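Local atomic coordinates of PRESAN domain-containing protein (Plasmodium falciparum, PDB entry 7D2W), a protein that is of unknown function but carries the all-helical PRESAN domain of Plasmodium PHIST-type proteins and probably acts by binding other proteins. Residues K88-I93 with D169-Y174; S129-E134 with D161-L166; N137-L142 with D150-F155. All blocks are in the same frame, centred on the assembly; numbering follows the deposited sequence. Where two conformers were deposited one is given.

In the fold
Four helices follow one another from the N terminus: the short 49-58, then the long 65-93, 117-144 and 149-181. Contact 1 joins the end of helix 65-93 to helix 149-181 and closes the widest loop, which takes in all of helix 117-144. Contact 2 lies within that loop and pairs the middle of helix 117-144 with helix 149-181. Contact 3 is nested inside contact 2, close to the turn between those same helices. The three thus nest without crossing, and all draw on helix 149-181, which runs parallel to helix 65-93 and antiparallel to helix 117-144. Contacts 1 and 3 lie on opposite sides of the chain's centre, about 30 Å apart between their centres.

Contact 1: residues K88-I93 with D169-Y174; sequences KNLRGI and DLYVKY
The side chains of Leu90 and Tyr171 meet because their first torsions send them past each other in opposite directions: Leu90 sets CG opposite its carbonyl carbon (chi1 -78°), whereas Tyr171 sets its ring opposite its own nitrogen (chi1 -166°). Both belong to a four-helix bundle, in which helices 65-93 and 149-181 run side by side in the same direction, only 4° from parallel along these two segments. The axes approach to 10.7 Å, a gap bridged by branched and aromatic side chains without any hydrogen bond between the segments. Tyr171 and Asn89 were each modelled in two conformers, so the distances that involve them apply to one of the two.

Leu90 is the buried element of the 88-93 side. Its CD2 methyl lies 3.4 Å from Tyr171 CD1 and also reaches Tyr174 CB at 3.9 Å, so a single methyl touches residues almost one turn apart on the partner helix. Its CD1 branch lies 4.1 Å from Tyr174 CD2, where the two side chains cross at about a right angle. Helix 117-144 closes over this region: Trp117 and Cys120 pack on Leu90, and Asp123 accepts a hydrogen bond from the Tyr174 hydroxyl, which gives the polar end of that ring a partner.

The Tyr171 ring also meets Asn89 and Ile93, before and after Leu90 in the chain. Asn89 CB sits 3.8 Å from Tyr171 CE1, while Lys165 of the second subunit makes a cation-pi contact with the ring, bringing the dimer partner to this site. The CB of Ile93 points toward the partner helix, and Ile93 CD1 lies 3.8 Å from Tyr171 OH.

Contact 2: residues S129-E134 with D161-L166; sequences STLETE and DEFDKL
Leu131 and Phe163 form the heart of an apolar contact between antiparallel helices near the centre of the chain, where helices 117-144 and 149-181 pack in the four-helix bundle. Their short segments run at 166° to each other, their axes approach to 11.2 Å, and the backbones come nearest at these same two residues.

The central element is a CH-pi interaction. Leu131 CD2 stands over one face of the Phe163 ring, 3.6 Å from the centroid and 15° off the ring normal. The ring takes this place with an unusual chi1 of -111°, away from the staggered positions. The Phe163 side chain also touches Lys75 and Cys79 of helix 65-93, so the aromatic group joins three helices. The same Leu131 methyl also meets Leu166 CD2 at 3.7 Å, about one turn along the partner helix.

The other branch of Leu131 faces a polar margin. Its CD1 lies 3.6 Å from Glu162 OE2, an apolar methyl resting against a carboxylate oxygen. Glu134 OE2 approaches Glu162 OE2 to 4.1 Å, a pairing of like charges. Glu134 OE2 forms a salt bridge with Arg138 NH1, and Glu162 OE1 accepts a hydrogen bond from Gln135, with a long, weak ion pair to Arg138 besides.

Hydrophobic fit therefore supplies the cohesion across these segments, while the nearby carboxylates probably repel, an effect that Arg138, salt-bridged to Glu134, would be expected to ease.

Contact 3: residues N137-L142 with D150-F155; sequences NRFYNL and DEIKSF
Phe155 is the main bump of this contact, a flat ring set into a hollow on helix 117-144 bordered by Arg138, Phe139 and Leu142. Its CG lies opposite the backbone nitrogen (chi1 164°), which sends the ring toward the other helix. There Phe155 CZ comes within 3.5 Å of the backbone N of Phe139.

Each neighbour meets the ring differently. On one side Phe155 CE2 lies 3.6 Å from Phe139 CD1, near the plane of the Phe139 ring and at its edge; beyond, Phe139 stacks on Trp72 of helix 65-93. On another side the guanidinium of Arg138 is turned 85° to the phenyl plane, with the ring's CE1 over a guanidinium face and Arg138 NE level with the ring at its edge. Arg138 NH2 is 3.7 Å from Phe155 CE1, while its NH1 is engaged by Glu134. The aliphatic base of the arginine joins in too, since Arg138 CB touches Phe155 CE1, also at 3.7 Å.

Leu142 fills the complementary place. Its CD2 settles between Ile152 and Phe155, lying 3.5 Å from Phe155 CB and 4.2 Å from Ile152 CG1. The other methyl turns to a polar neighbour, and Leu142 CD1 lies 3.9 Å from Glu151 OE2. Ala147, in the connecting loop, packs against both Leu142 and Ile152.

Bumps and hollows are thus exchanged in both directions, the side chains of an antiparallel helix pair interdigitating. With segments 174° apart and a short turn joining them, they make an antiparallel helical hairpin, the building unit of the four-helix bundle.

Contact 1: residues K88-I93 with D169-Y174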
loop_
_atom_site.group_PDB
_atom_site.type_symbol
_atom_site.label_atom_id
_atom_site.label_comp_id
_atom_site.label_asym_id
_atom_site.label_seq_id
_atom_site.Cartn_x
_atom_site.Cartn_y
_atom_site.Cartn_z
ATOM N N LYS A 88 0.605 1.872 16.386
ATOM C CA LYS A 88 -0.523 1.481 17.228
ATOM C C LYS A 88 -1.044 0.108 16.818
ATOM O O LYS A 88 -1.288 -0.763 17.671
ATOM C CB LYS A 88 -1.629 2.542 17.130
ATOM C CG LYS A 88 -2.843 2.358 18.072
ATOM C CD LYS A 88 -3.834 3.521 17.893
ATOM C CE LYS A 88 -5.113 3.342 18.707
ATOM N NZ LYS A 88 -4.915 3.580 20.167
ATOM N N ASN A 89 -1.197 -0.111 15.514
ATOM C CA ASN A 89 -1.718 -1.391 15.043
ATOM C C ASN A 89 -0.714 -2.515 15.267
ATOM O O ASN A 89 -1.103 -3.637 15.609
ATOM C CB ASN A 89 -2.112 -1.280 13.572
ATOM C CG ASN A 89 -3.135 -0.189 13.336
ATOM O OD1 ASN A 89 -3.894 0.155 14.236
ATOM N ND2 ASN A 89 -3.145 0.377 12.131
ATOM N N LEU A 90 0.582 -2.236 15.095
ATOM C CA LEU A 90 1.589 -3.265 15.325
ATOM C C LEU A 90 1.705 -3.609 16.804
ATOM O O LEU A 90 1.873 -4.783 17.166
ATOM C CB LEU A 90 2.935 -2.808 14.762
ATOM C CG LEU A 90 3.063 -2.943 13.236
ATOM C CD1 LEU A 90 4.510 -2.650 12.781
ATOM C CD2 LEU A 90 2.611 -4.318 12.744
ATOM N N ARG A 91 1.607 -2.602 17.677
ATOM C CA ARG A 91 1.631 -2.866 19.109
ATOM C C ARG A 91 0.510 -3.813 19.512
ATOM O O ARG A 91 0.692 -4.653 20.398
ATOM C CB ARG A 91 1.523 -1.550 19.881
ATOM C CG ARG A 91 1.684 -1.709 21.371
ATOM C CD ARG A 91 3.124 -2.048 21.738
ATOM N NE ARG A 91 3.289 -3.481 21.971
ATOM C CZ ARG A 91 4.161 -4.002 22.826
ATOM N NH1 ARG A 91 4.952 -3.207 23.533
ATOM N NH2 ARG A 91 4.240 -5.318 22.973
ATOM N N GLY A 92 -0.641 -3.716 18.845
ATOM C CA GLY A 92 -1.756 -4.586 19.168
ATOM C C GLY A 92 -1.462 -6.053 18.921
ATOM O O GLY A 92 -1.922 -6.917 19.669
ATOM N N ILE A 93 -0.700 -6.357 17.867
ATOM C CA ILE A 93 -0.450 -7.748 17.496
ATOM C C ILE A 93 0.928 -8.228 17.919
ATOM O O ILE A 93 1.229 -9.416 17.770
ATOM C CB ILE A 93 -0.652 -7.965 15.985
ATOM C CG1 ILE A 93 0.432 -7.237 15.195
ATOM C CG2 ILE A 93 -2.037 -7.488 15.567
ATOM C CD1 ILE A 93 0.234 -7.298 13.692
ATOM N N ASP A 169 4.387 -2.002 3.608
ATOM C CA ASP A 169 5.516 -2.926 3.643
ATOM C C ASP A 169 5.885 -3.290 5.073
ATOM O O ASP A 169 6.129 -4.467 5.382
ATOM C CB ASP A 169 6.718 -2.317 2.926
ATOM C CG ASP A 169 6.568 -2.331 1.422
ATOM O OD1 ASP A 169 5.552 -2.854 0.924
ATOM O OD2 ASP A 169 7.451 -1.784 0.740
ATOM N N LEU A 170 5.949 -2.290 5.958
ATOM C CA LEU A 170 6.300 -2.552 7.349
ATOM C C LEU A 170 5.233 -3.395 8.043
ATOM O O LEU A 170 5.556 -4.318 8.796
ATOM C CB LEU A 170 6.500 -1.224 8.089
ATOM C CG LEU A 170 7.767 -0.445 7.710
ATOM C CD1 LEU A 170 7.728 0.984 8.294
ATOM C CD2 LEU A 170 8.986 -1.192 8.212
ATOM N N TYR A 171 3.956 -3.083 7.827
ATOM C CA TYR A 171 2.907 -3.867 8.472
ATOM C C TYR A 171 2.962 -5.329 8.029
ATOM O O TYR A 171 2.896 -6.233 8.867
ATOM C CB TYR A 171 1.522 -3.264 8.206
ATOM C CG TYR A 171 0.454 -3.839 9.127
ATOM C CD1 TYR A 171 0.321 -3.394 10.434
ATOM C CD2 TYR A 171 -0.399 -4.846 8.693
ATOM C CE1 TYR A 171 -0.633 -3.930 11.280
ATOM C CE2 TYR A 171 -1.358 -5.390 9.532
ATOM C CZ TYR A 171 -1.472 -4.926 10.823
ATOM O OH TYR A 171 -2.426 -5.457 11.662
ATOM N N VAL A 172 3.097 -5.573 6.726
ATOM C CA VAL A 172 3.183 -6.931 6.198
ATOM C C VAL A 172 4.364 -7.670 6.820
ATOM O O VAL A 172 4.234 -8.811 7.283
ATOM C CB VAL A 172 3.280 -6.869 4.660
ATOM C CG1 VAL A 172 3.875 -8.138 4.073
ATOM C CG2 VAL A 172 1.897 -6.577 4.065
ATOM N N LYS A 173 5.529 -7.016 6.853
ATOM C CA LYS A 173 6.736 -7.631 7.404
ATOM C C LYS A 173 6.545 -8.060 8.856
ATOM O O LYS A 173 6.903 -9.183 9.229
ATOM C CB LYS A 173 7.919 -6.664 7.285
ATOM C CG LYS A 173 9.203 -7.168 7.984
ATOM C CD LYS A 173 10.441 -6.391 7.537
ATOM C CE LYS A 173 10.509 -5.023 8.212
ATOM N NZ LYS A 173 11.575 -4.119 7.643
ATOM N N TYR A 174 6.006 -7.171 9.704
ATOM C CA TYR A 174 5.911 -7.493 11.122
ATOM C C TYR A 174 4.686 -8.334 11.435
ATOM O O TYR A 174 4.699 -9.089 12.414
ATOM C CB TYR A 174 5.928 -6.211 11.974
ATOM C CG TYR A 174 7.328 -5.681 12.020
ATOM C CD1 TYR A 174 8.291 -6.302 12.813
ATOM C CD2 TYR A 174 7.719 -4.630 11.203
ATOM C CE1 TYR A 174 9.594 -5.866 12.819
ATOM C CE2 TYR A 174 9.029 -4.180 11.200
ATOM C CZ TYR A 174 9.958 -4.810 12.002
ATOM O OH TYR A 174 11.251 -4.375 11.998
#

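Contact 2: residues S129-E134 with D161-L166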
loop_
_atom_site.group_PDB
_atom_site.type_symbol
_atom_site.label_atom_id
_atom_site.label_comp_id
_atom_site.label_asym_id
_atom_site.label_seq_id
_atom_site.Cartn_x
_atom_site.Cartn_y
_atom_site.Cartn_z
ATOM N N SER A 129 11.718 7.879 9.116
ATOM C CA SER A 129 12.444 9.134 9.261
ATOM C C SER A 129 13.380 9.355 8.075
ATOM O O SER A 129 13.514 10.487 7.591
ATOM C CB SER A 129 13.198 9.173 10.592
ATOM O OG SER A 129 14.314 8.308 10.527
ATOM N N THR A 130 13.999 8.289 7.556
ATOM C CA THR A 130 14.856 8.441 6.384
ATOM C C THR A 130 14.038 8.800 5.149
ATOM O O THR A 130 14.478 9.601 4.312
ATOM C CB THR A 130 15.657 7.162 6.136
ATOM O OG1 THR A 130 16.439 6.853 7.295
ATOM C CG2 THR A 130 16.574 7.351 4.948
ATOM N N LEU A 131 12.837 8.222 5.014
ATOM C CA LEU A 131 12.009 8.580 3.864
ATOM C C LEU A 131 11.588 10.040 3.935
ATOM O O LEU A 131 11.588 10.743 2.918
ATOM C CB LEU A 131 10.777 7.671 3.757
ATOM C CG LEU A 131 9.848 7.941 2.558
ATOM C CD1 LEU A 131 10.576 7.877 1.204
ATOM C CD2 LEU A 131 8.665 6.970 2.548
ATOM N N GLU A 132 11.236 10.522 5.133
ATOM C CA GLU A 132 10.824 11.915 5.274
ATOM C C GLU A 132 11.940 12.864 4.837
ATOM O O GLU A 132 11.706 13.817 4.085
ATOM C CB GLU A 132 10.388 12.174 6.723
ATOM C CG GLU A 132 9.857 13.565 6.994
ATOM C CD GLU A 132 9.368 13.719 8.428
ATOM O OE1 GLU A 132 8.409 13.004 8.821
ATOM O OE2 GLU A 132 9.944 14.554 9.154
ATOM N N THR A 133 13.174 12.595 5.271
ATOM C CA THR A 133 14.306 13.431 4.882
ATOM C C THR A 133 14.515 13.409 3.372
ATOM O O THR A 133 14.722 14.455 2.747
ATOM C CB THR A 133 15.579 12.963 5.596
ATOM O OG1 THR A 133 15.416 13.109 7.007
ATOM C CG2 THR A 133 16.779 13.777 5.138
ATOM N N GLU A 134 14.483 12.215 2.773
ATOM C CA GLU A 134 14.692 12.093 1.333
ATOM C C GLU A 134 13.607 12.827 0.550
ATOM O O GLU A 134 13.904 13.536 -0.419
ATOM C CB GLU A 134 14.732 10.617 0.942
ATOM C CG GLU A 134 14.736 10.377 -0.563
ATOM C CD GLU A 134 14.001 9.105 -0.955
ATOM O OE1 GLU A 134 14.433 8.009 -0.532
ATOM O OE2 GLU A 134 12.983 9.204 -1.678
ATOM N N ASP A 161 1.658 8.640 -1.442
ATOM C CA ASP A 161 1.503 7.250 -1.887
ATOM C C ASP A 161 2.709 6.407 -1.492
ATOM O O ASP A 161 2.567 5.242 -1.108
ATOM C CB ASP A 161 1.348 7.169 -3.409
ATOM C CG ASP A 161 0.094 7.839 -3.930
ATOM O OD1 ASP A 161 -0.888 7.981 -3.180
ATOM O OD2 ASP A 161 0.091 8.190 -5.132
ATOM N N GLU A 162 3.910 6.969 -1.633
ATOM C CA GLU A 162 5.125 6.241 -1.275
ATOM C C GLU A 162 5.175 5.938 0.221
ATOM O O GLU A 162 5.631 4.857 0.632
ATOM C CB GLU A 162 6.354 7.044 -1.706
ATOM C CG GLU A 162 7.677 6.320 -1.485
ATOM C CD GLU A 162 8.868 7.117 -1.982
ATOM O OE1 GLU A 162 8.712 8.338 -2.239
ATOM O OE2 GLU A 162 9.956 6.514 -2.123
ATOM N N PHE A 163 4.726 6.882 1.055
ATOM C CA PHE A 163 4.627 6.619 2.491
ATOM C C PHE A 163 3.576 5.556 2.793
ATOM O O PHE A 163 3.757 4.732 3.700
ATOM C CB PHE A 163 4.307 7.917 3.251
ATOM C CG PHE A 163 5.448 8.394 4.094
ATOM C CD1 PHE A 163 5.708 7.791 5.319
ATOM C CD2 PHE A 163 6.293 9.406 3.645
ATOM C CE1 PHE A 163 6.790 8.202 6.092
ATOM C CE2 PHE A 163 7.382 9.830 4.417
ATOM C CZ PHE A 163 7.634 9.222 5.631
ATOM N N ASP A 164 2.457 5.569 2.061
ATOM C CA ASP A 164 1.464 4.524 2.261
ATOM C C ASP A 164 2.039 3.154 1.915
ATOM O O ASP A 164 1.754 2.163 2.604
ATOM C CB ASP A 164 0.218 4.799 1.422
ATOM C CG ASP A 164 -0.594 5.973 1.938
ATOM O OD1 ASP A 164 -0.364 6.429 3.095
ATOM O OD2 ASP A 164 -1.475 6.432 1.175
ATOM N N LYS A 165 2.847 3.079 0.858
ATOM C CA LYS A 165 3.459 1.800 0.503
ATOM C C LYS A 165 4.475 1.372 1.551
ATOM O O LYS A 165 4.551 0.189 1.897
ATOM C CB LYS A 165 4.115 1.859 -0.877
ATOM C CG LYS A 165 5.036 0.634 -1.151
ATOM C CD LYS A 165 4.864 0.020 -2.519
ATOM C CE LYS A 165 5.747 -1.238 -2.684
ATOM N NZ LYS A 165 5.327 -2.441 -1.863
ATOM N N LEU A 166 5.260 2.317 2.079
ATOM C CA LEU A 166 6.199 1.953 3.137
ATOM C C LEU A 166 5.455 1.449 4.368
ATOM O O LEU A 166 5.834 0.431 4.954
ATOM C CB LEU A 166 7.106 3.142 3.490
ATOM C CG LEU A 166 7.992 2.933 4.725
ATOM C CD1 LEU A 166 8.935 1.777 4.524
ATOM C CD2 LEU A 166 8.774 4.202 5.062
#

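Contact 3: residues N137-L142 with D150-F155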
loop_
_atom_site.group_PDB
_atom_site.type_symbol
_atom_site.label_atom_id
_atom_site.label_comp_id
_atom_site.label_asym_id
_atom_site.label_seq_id
_atom_site.Cartn_x
_atom_site.Cartn_y
_atom_site.Cartn_z
ATOM N N ASN A 137 14.037 16.683 0.813
ATOM C CA ASN A 137 15.114 17.157 -0.053
ATOM C C ASN A 137 14.663 17.216 -1.504
ATOM O O ASN A 137 14.957 18.187 -2.212
ATOM C CB ASN A 137 16.343 16.255 0.076
ATOM C CG ASN A 137 17.027 16.402 1.411
ATOM O OD1 ASN A 137 16.830 17.398 2.109
ATOM N ND2 ASN A 137 17.831 15.409 1.783
ATOM N N ARG A 138 13.967 16.171 -1.973
ATOM C CA ARG A 138 13.418 16.201 -3.323
ATOM C C ARG A 138 12.416 17.341 -3.485
ATOM O O ARG A 138 12.325 17.940 -4.561
ATOM C CB ARG A 138 12.771 14.852 -3.659
ATOM C CG ARG A 138 13.797 13.721 -3.919
ATOM C CD ARG A 138 13.182 12.319 -3.819
ATOM N NE ARG A 138 11.986 12.164 -4.645
ATOM C CZ ARG A 138 10.953 11.375 -4.342
ATOM N NH1 ARG A 138 10.955 10.633 -3.230
ATOM N NH2 ARG A 138 9.912 11.323 -5.160
ATOM N N PHE A 139 11.680 17.675 -2.421
ATOM C CA PHE A 139 10.719 18.772 -2.495
ATOM C C PHE A 139 11.420 20.116 -2.684
ATOM O O PHE A 139 11.031 20.916 -3.544
ATOM C CB PHE A 139 9.856 18.782 -1.229
ATOM C CG PHE A 139 8.829 19.872 -1.194
ATOM C CD1 PHE A 139 7.809 19.914 -2.131
ATOM C CD2 PHE A 139 8.866 20.838 -0.205
ATOM C CE1 PHE A 139 6.854 20.909 -2.093
ATOM C CE2 PHE A 139 7.905 21.837 -0.156
ATOM C CZ PHE A 139 6.898 21.866 -1.105
ATOM N N TYR A 140 12.457 20.384 -1.888
ATOM C CA TYR A 140 13.159 21.658 -2.013
ATOM C C TYR A 140 13.838 21.791 -3.372
ATOM O O TYR A 140 13.889 22.886 -3.945
ATOM C CB TYR A 140 14.161 21.812 -0.871
ATOM C CG TYR A 140 13.540 22.417 0.361
ATOM C CD1 TYR A 140 13.438 23.797 0.505
ATOM C CD2 TYR A 140 13.051 21.615 1.378
ATOM C CE1 TYR A 140 12.864 24.356 1.636
ATOM C CE2 TYR A 140 12.472 22.160 2.509
ATOM C CZ TYR A 140 12.383 23.527 2.635
ATOM O OH TYR A 140 11.812 24.065 3.764
ATOM N N ASN A 141 14.353 20.688 -3.914
ATOM C CA ASN A 141 14.954 20.752 -5.242
ATOM C C ASN A 141 13.913 21.094 -6.302
ATOM O O ASN A 141 14.178 21.892 -7.206
ATOM C CB ASN A 141 15.668 19.438 -5.555
ATOM C CG ASN A 141 16.903 19.230 -4.685
ATOM O OD1 ASN A 141 17.180 20.026 -3.787
ATOM N ND2 ASN A 141 17.646 18.160 -4.947
ATOM N N LEU A 142 12.717 20.514 -6.199
ATOM C CA LEU A 142 11.630 20.873 -7.102
ATOM C C LEU A 142 11.301 22.353 -7.006
ATOM O O LEU A 142 11.138 23.032 -8.024
ATOM C CB LEU A 142 10.396 20.045 -6.772
ATOM C CG LEU A 142 9.550 19.540 -7.928
ATOM C CD1 LEU A 142 10.421 18.870 -8.969
ATOM C CD2 LEU A 142 8.557 18.555 -7.371
ATOM N N ASP A 150 1.630 21.601 -11.819
ATOM C CA ASP A 150 1.153 20.230 -12.014
ATOM C C ASP A 150 2.196 19.223 -11.560
ATOM O O ASP A 150 1.864 18.186 -10.970
ATOM C CB ASP A 150 0.809 19.985 -13.483
ATOM C CG ASP A 150 -0.566 20.491 -13.855
ATOM O OD1 ASP A 150 -1.273 21.026 -12.974
ATOM O OD2 ASP A 150 -0.938 20.349 -15.041
ATOM N N GLU A 151 3.463 19.506 -11.853
ATOM C CA GLU A 151 4.540 18.613 -11.456
ATOM C C GLU A 151 4.668 18.571 -9.941
ATOM O O GLU A 151 4.857 17.497 -9.350
ATOM C CB GLU A 151 5.852 19.066 -12.112
ATOM C CG GLU A 151 7.055 18.189 -11.766
ATOM C CD GLU A 151 8.295 18.476 -12.618
ATOM O OE1 GLU A 151 8.274 19.424 -13.432
ATOM O OE2 GLU A 151 9.293 17.731 -12.476
ATOM N N ILE A 152 4.557 19.729 -9.299
ATOM C CA ILE A 152 4.675 19.788 -7.846
ATOM C C ILE A 152 3.530 19.036 -7.182
ATOM O O ILE A 152 3.737 18.291 -6.215
ATOM C CB ILE A 152 4.744 21.257 -7.389
ATOM C CG1 ILE A 152 6.061 21.884 -7.863
ATOM C CG2 ILE A 152 4.569 21.362 -5.873
ATOM C CD1 ILE A 152 6.108 23.394 -7.700
ATOM N N LYS A 153 2.305 19.215 -7.682
ATOM C CA LYS A 153 1.158 18.522 -7.092
ATOM C C LYS A 153 1.296 17.010 -7.227
ATOM O O LYS A 153 1.034 16.258 -6.278
ATOM C CB LYS A 153 -0.136 19.002 -7.754
ATOM C CG LYS A 153 -0.447 20.467 -7.531
ATOM C CD LYS A 153 -1.882 20.800 -7.932
ATOM C CE LYS A 153 -2.085 20.700 -9.435
ATOM N NZ LYS A 153 -3.185 21.591 -9.896
ATOM N N SER A 154 1.697 16.544 -8.411
ATOM C CA SER A 154 1.913 15.114 -8.589
ATOM C C SER A 154 3.022 14.619 -7.674
ATOM O O SER A 154 2.933 13.515 -7.126
ATOM C CB SER A 154 2.250 14.802 -10.052
ATOM O OG SER A 154 1.230 15.288 -10.903
ATOM N N PHE A 155 4.077 15.420 -7.499
ATOM C CA PHE A 155 5.161 15.010 -6.613
ATOM C C PHE A 155 4.649 14.808 -5.187
ATOM O O PHE A 155 4.945 13.791 -4.544
ATOM C CB PHE A 155 6.287 16.044 -6.653
ATOM C CG PHE A 155 7.263 15.911 -5.523
ATOM C CD1 PHE A 155 8.319 15.013 -5.600
ATOM C CD2 PHE A 155 7.104 16.669 -4.368
ATOM C CE1 PHE A 155 9.214 14.883 -4.555
ATOM C CE2 PHE A 155 7.981 16.545 -3.317
ATOM C CZ PHE A 155 9.055 15.644 -3.415
#